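Local coordinates for protein Pre-mRNA-processing-splicing factor 8 (Cryptococcus gattii serotype B, PDB 6MWY) that carries a Hint-family intein that probably excises itself from the splicing-factor precursor by protein splicing, joining the flanking host sequences, at residues R50-R53 / S57-L60; H107-Y112 / D142-L147. All coordinates share one frame; numbering follows the deposited sequence.

Overall arrangement
Interaction 1 comes first along the chain and closes before interaction 2 opens; their centres lie 24 Å apart, on opposite sides of the chain's centre, and their nearest atoms stay about 8 Å from each other. The first is local, a hairpin formed by 50-53 and 57-60. The second spans 29 intervening residues and sets helix 141-146 against strand 108-113, a member of the antiparallel six-stranded sheet. Both contacts belong to a single, mostly beta Hint fold. His107 ND1, at the start of interaction 2, is hydrogen-bonded to Cys44 N at the first modelled residue, consistent with the histidine and first cysteine of an intein splicing centre.

Interaction 1: residues R50-R53 / S57-L60; sequences RLLR and SEIL
A tight beta hairpin near the start of the modelled chain brings Arg50, Leu51 and Arg53 against the returning residues Ser57-Ile59. Leu51 and Ile59 form the antiparallel hydrogen-bonded pair: Leu51 N donates a hydrogen bond to Ile59 O at 2.9 Å, and Ile59 N returns a more bent bond to Leu51 O, also 2.9 Å. Nearer the turn, Arg53 N reaches Ser57 O at 2.7 Å in an almost straight bond (N-H...O 175°). Arg50-Leu60 and Leu52-Glu58 are the non-hydrogen-bonded pairs, and their side chains rise on one face of the hairpin, while Leu51 and Ile59 point to the other. Arg50 and Leu52 also bond through the backbone to His206 and Leu204.

On the first face a salt bridge runs diagonally between Arg50 and Glu58. Arg50 NE meets Glu58 OE1 at 3.0 Å; OE1 lies close to the guanidinium plane, whereas NE comes to it from above the carboxylate plane. The second bond, Arg50 NH2 to Glu58 OE2, is weak at 3.4 Å. The arginine chain bends at chi2 and chi3 to bring NE round to the acid, while its CG rests 3.7 Å from Leu60 CD2.

Across the other face Arg53 runs over Ile59 at about a right angle. Ile59 CG1 stands anti to its backbone N (chi1 180°), which carries CD1 under one guanidinium face, 3.7 Å from Arg53 CZ. Ile59 also touches Leu70 of strand 69-71.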
loop_
_atom_site.group_PDB
_atom_site.type_symbol
_atom_site.label_atom_id
_atom_site.label_comp_id
_atom_site.label_asym_id
_atom_site.label_seq_id
_atom_site.Cartn_x
_atom_site.Cartn_y
_atom_site.Cartn_z
ATOM N N ARG A 50 -3.811 -7.270 -5.964
ATOM C CA ARG A 50 -3.594 -8.630 -5.492
ATOM C C ARG A 50 -2.678 -8.594 -4.274
ATOM O O ARG A 50 -1.586 -8.018 -4.327
ATOM C CB ARG A 50 -3.009 -9.496 -6.609
ATOM C CG ARG A 50 -3.946 -9.694 -7.803
ATOM C CD ARG A 50 -3.224 -9.493 -9.129
ATOM N NE ARG A 50 -1.953 -10.208 -9.172
ATOM C CZ ARG A 50 -0.909 -9.822 -9.897
ATOM N NH1 ARG A 50 -0.984 -8.725 -10.639
ATOM N NH2 ARG A 50 0.212 -10.530 -9.878
ATOM N N LEU A 51 -3.139 -9.184 -3.175
ATOM C CA LEU A 51 -2.379 -9.317 -1.942
ATOM C C LEU A 51 -1.979 -10.773 -1.747
ATOM O O LEU A 51 -2.503 -11.678 -2.400
ATOM C CB LEU A 51 -3.197 -8.828 -0.741
ATOM C CG LEU A 51 -3.924 -7.498 -0.944
ATOM C CD1 LEU A 51 -4.800 -7.169 0.254
ATOM C CD2 LEU A 51 -2.927 -6.384 -1.212
ATOM N N LEU A 52 -1.044 -10.991 -0.828
ATOM C CA LEU A 52 -0.553 -12.325 -0.508
ATOM C C LEU A 52 -1.295 -12.865 0.707
ATOM O O LEU A 52 -1.386 -12.189 1.735
ATOM C CB LEU A 52 0.952 -12.304 -0.239
ATOM C CG LEU A 52 1.869 -12.000 -1.422
ATOM C CD1 LEU A 52 3.325 -12.042 -0.991
ATOM C CD2 LEU A 52 1.619 -12.987 -2.543
ATOM N N ARG A 53 -1.827 -14.080 0.585
ATOM C CA ARG A 53 -2.414 -14.728 1.743
ATOM C C ARG A 53 -1.310 -15.229 2.672
ATOM O O ARG A 53 -0.115 -15.112 2.383
ATOM C CB ARG A 53 -3.320 -15.884 1.321
ATOM C CG ARG A 53 -4.337 -15.523 0.252
ATOM C CD ARG A 53 -5.127 -16.749 -0.179
ATOM N NE ARG A 53 -6.433 -16.829 0.469
ATOM C CZ ARG A 53 -7.589 -16.712 -0.175
ATOM N NH1 ARG A 53 -7.599 -16.522 -1.488
ATOM N NH2 ARG A 53 -8.734 -16.795 0.489
ATOM N N SER A 57 -0.255 -17.701 -1.589
ATOM C CA SER A 57 -1.085 -17.527 -2.770
ATOM C C SER A 57 -1.716 -16.137 -2.773
ATOM O O SER A 57 -1.695 -15.411 -1.776
ATOM C CB SER A 57 -2.164 -18.608 -2.836
ATOM O OG SER A 57 -2.980 -18.597 -1.681
ATOM N N GLU A 58 -2.281 -15.766 -3.917
ATOM C CA GLU A 58 -2.806 -14.422 -4.086
ATOM C C GLU A 58 -4.294 -14.361 -3.754
ATOM O O GLU A 58 -4.995 -15.374 -3.709
ATOM C CB GLU A 58 -2.573 -13.925 -5.512
ATOM C CG GLU A 58 -1.111 -13.829 -5.910
ATOM C CD GLU A 58 -0.937 -13.268 -7.304
ATOM O OE1 GLU A 58 -1.963 -12.945 -7.939
ATOM O OE2 GLU A 58 0.217 -13.151 -7.765
ATOM N N ILE A 59 -4.762 -13.139 -3.512
ATOM C CA ILE A 59 -6.174 -12.874 -3.268
ATOM C C ILE A 59 -6.467 -11.433 -3.666
ATOM O O ILE A 59 -5.678 -10.525 -3.384
ATOM C CB ILE A 59 -6.549 -13.146 -1.797
ATOM C CG1 ILE A 59 -8.033 -12.859 -1.551
ATOM C CG2 ILE A 59 -5.668 -12.333 -0.854
ATOM C CD1 ILE A 59 -8.490 -13.166 -0.137
ATOM N N LEU A 60 -7.585 -11.211 -4.348
ATOM C CA LEU A 60 -7.978 -9.849 -4.679
ATOM C C LEU A 60 -8.404 -9.109 -3.417
ATOM O O LEU A 60 -8.994 -9.694 -2.505
ATOM C CB LEU A 60 -9.109 -9.854 -5.708
ATOM C CG LEU A 60 -8.741 -10.323 -7.117
ATOM C CD1 LEU A 60 -9.948 -10.248 -8.038
ATOM C CD2 LEU A 60 -7.591 -9.499 -7.675
#

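Interaction 2: residues H107-Y112 / D142-L147; sequences HILSLY and DDFVRL
Phe144 projects from helix 141-146 toward Leu109 and Leu111, two residues of strand 108-113 whose side chains leave the same side of the strand. The contact is apolar throughout and small, burying 109 Å² in all. Leu111 CD1 makes the closer approach, 3.7 Å from Phe144 CE2 and 3.8 Å from Phe144 CD2, the methyl coming to the ring obliquely. Leu109 CD1 instead meets the root of the side chain, 4.4 Å from Phe144 CB. With CG anti to the helix backbone N (chi1 -173°), the phenyl ring reaches out from the helix and along the strand to Leu111.

The polar bonds lie outside this Leu-Phe contact. Arg146 N bonds Asp142 O at 3.0 Å within the helix, and Asp142 OD2 is hydrogen-bonded to His105 ND1. Phe144 O accepts a bond from Gln152 NE2 in the following short helix.

Leu109, Leu111 and Phe144 are all buried. Phe144 packs edge-to-face with Tyr155 of strand 155-159 and touches Ile180 of strand 176-185, which Leu111 also meets; Leu109 lies against Ile93 of strand 91-95, so the helix is seated on the six-stranded antiparallel sheet.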
loop_
_atom_site.group_PDB
_atom_site.type_symbol
_atom_site.label_atom_id
_atom_site.label_comp_id
_atom_site.label_asym_id
_atom_site.label_seq_id
_atom_site.Cartn_x
_atom_site.Cartn_y
_atom_site.Cartn_z
ATOM N N HIS A 107 -5.102 6.876 2.572
ATOM C CA HIS A 107 -4.291 5.676 2.727
ATOM C C HIS A 107 -2.909 6.044 3.248
ATOM O O HIS A 107 -2.354 7.090 2.903
ATOM C CB HIS A 107 -4.177 4.930 1.396
ATOM C CG HIS A 107 -3.415 3.645 1.486
ATOM N ND1 HIS A 107 -3.985 2.468 1.925
ATOM C CD2 HIS A 107 -2.124 3.351 1.200
ATOM C CE1 HIS A 107 -3.081 1.507 1.903
ATOM N NE2 HIS A 107 -1.941 2.016 1.466
ATOM N N ILE A 108 -2.358 5.180 4.092
ATOM C CA ILE A 108 -1.071 5.419 4.734
ATOM C C ILE A 108 -0.001 4.645 3.980
ATOM O O ILE A 108 -0.142 3.438 3.746
ATOM C CB ILE A 108 -1.108 5.021 6.218
ATOM C CG1 ILE A 108 -2.128 5.885 6.964
ATOM C CG2 ILE A 108 0.278 5.146 6.842
ATOM C CD1 ILE A 108 -2.310 5.513 8.418
ATOM N N LEU A 109 1.057 5.345 3.583
ATOM C CA LEU A 109 2.209 4.759 2.919
ATOM C C LEU A 109 3.309 4.522 3.940
ATOM O O LEU A 109 3.629 5.415 4.739
ATOM C CB LEU A 109 2.726 5.680 1.812
ATOM C CG LEU A 109 1.715 6.163 0.774
ATOM C CD1 LEU A 109 2.311 7.281 -0.067
ATOM C CD2 LEU A 109 1.277 5.003 -0.100
ATOM N N SER A 110 3.882 3.320 3.908
ATOM C CA SER A 110 5.063 2.965 4.689
ATOM C C SER A 110 6.277 3.146 3.786
ATOM O O SER A 110 6.525 2.328 2.895
ATOM C CB SER A 110 4.947 1.535 5.201
ATOM O OG SER A 110 3.870 1.409 6.113
ATOM N N LEU A 111 7.034 4.220 4.008
ATOM C CA LEU A 111 8.121 4.628 3.132
ATOM C C LEU A 111 9.430 4.717 3.912
ATOM O O LEU A 111 9.459 4.673 5.147
ATOM C CB LEU A 111 7.809 5.976 2.474
ATOM C CG LEU A 111 6.447 6.182 1.807
ATOM C CD1 LEU A 111 6.348 7.587 1.240
ATOM C CD2 LEU A 111 6.222 5.154 0.717
ATOM N N TYR A 112 10.525 4.851 3.164
ATOM C CA TYR A 112 11.838 5.128 3.722
ATOM C C TYR A 112 12.292 6.500 3.253
ATOM O O TYR A 112 12.044 6.885 2.108
ATOM C CB TYR A 112 12.859 4.071 3.314
ATOM C CG TYR A 112 12.909 2.887 4.244
ATOM C CD1 TYR A 112 13.554 2.972 5.468
ATOM C CD2 TYR A 112 12.312 1.681 3.898
ATOM C CE1 TYR A 112 13.605 1.891 6.326
ATOM C CE2 TYR A 112 12.357 0.594 4.748
ATOM C CZ TYR A 112 13.005 0.705 5.960
ATOM O OH TYR A 112 13.051 -0.374 6.810
ATOM N N ASP A 142 -2.388 12.027 1.219
ATOM C CA ASP A 142 -2.640 13.460 1.068
ATOM C C ASP A 142 -1.400 14.284 1.404
ATOM O O ASP A 142 -0.979 15.149 0.621
ATOM C CB ASP A 142 -3.809 13.880 1.959
ATOM C CG ASP A 142 -5.120 13.952 1.207
ATOM O OD1 ASP A 142 -5.105 14.332 0.018
ATOM O OD2 ASP A 142 -6.167 13.631 1.808
ATOM N N ASP A 143 -0.819 14.043 2.581
ATOM C CA ASP A 143 0.361 14.790 2.997
ATOM C C ASP A 143 1.501 14.613 2.004
ATOM O O ASP A 143 2.170 15.585 1.638
ATOM C CB ASP A 143 0.790 14.354 4.399
ATOM C CG ASP A 143 -0.258 14.663 5.454
ATOM O OD1 ASP A 143 -1.220 15.394 5.141
ATOM O OD2 ASP A 143 -0.122 14.172 6.595
ATOM N N PHE A 144 1.725 13.378 1.546
ATOM C CA PHE A 144 2.778 13.136 0.565
ATOM C C PHE A 144 2.487 13.857 -0.745
ATOM O O PHE A 144 3.407 14.333 -1.418
ATOM C CB PHE A 144 2.937 11.636 0.325
ATOM C CG PHE A 144 4.115 11.286 -0.536
ATOM C CD1 PHE A 144 3.987 11.200 -1.914
ATOM C CD2 PHE A 144 5.355 11.051 0.035
ATOM C CE1 PHE A 144 5.073 10.882 -2.704
ATOM C CE2 PHE A 144 6.444 10.733 -0.751
ATOM C CZ PHE A 144 6.303 10.649 -2.123
ATOM N N VAL A 145 1.210 13.932 -1.128
ATOM C CA VAL A 145 0.828 14.675 -2.325
ATOM C C VAL A 145 1.204 16.142 -2.180
ATOM O O VAL A 145 1.760 16.749 -3.103
ATOM C CB VAL A 145 -0.679 14.504 -2.598
ATOM C CG1 VAL A 145 -1.211 15.669 -3.421
ATOM C CG2 VAL A 145 -0.943 13.193 -3.318
ATOM N N ARG A 146 0.922 16.730 -1.017
ATOM C CA ARG A 146 1.197 18.145 -0.806
ATOM C C ARG A 146 2.675 18.453 -0.589
ATOM O O ARG A 146 3.053 19.630 -0.623
ATOM C CB ARG A 146 0.393 18.658 0.383
ATOM C CG ARG A 146 -1.089 18.738 0.122
ATOM C CD ARG A 146 -1.742 19.538 1.216
ATOM N NE ARG A 146 -1.545 18.906 2.514
ATOM C CZ ARG A 146 -2.396 18.034 3.041
ATOM N NH1 ARG A 146 -3.494 17.706 2.375
ATOM N NH2 ARG A 146 -2.153 17.494 4.227
ATOM N N LEU A 147 3.507 17.439 -0.359
ATOM C CA LEU A 147 4.935 17.655 -0.196
ATOM C C LEU A 147 5.540 18.216 -1.483
ATOM O O LEU A 147 5.103 17.871 -2.585
ATOM C CB LEU A 147 5.624 16.341 0.168
ATOM C CG LEU A 147 5.994 16.078 1.631
ATOM C CD1 LEU A 147 4.998 16.716 2.587
ATOM C CD2 LEU A 147 6.103 14.579 1.882
#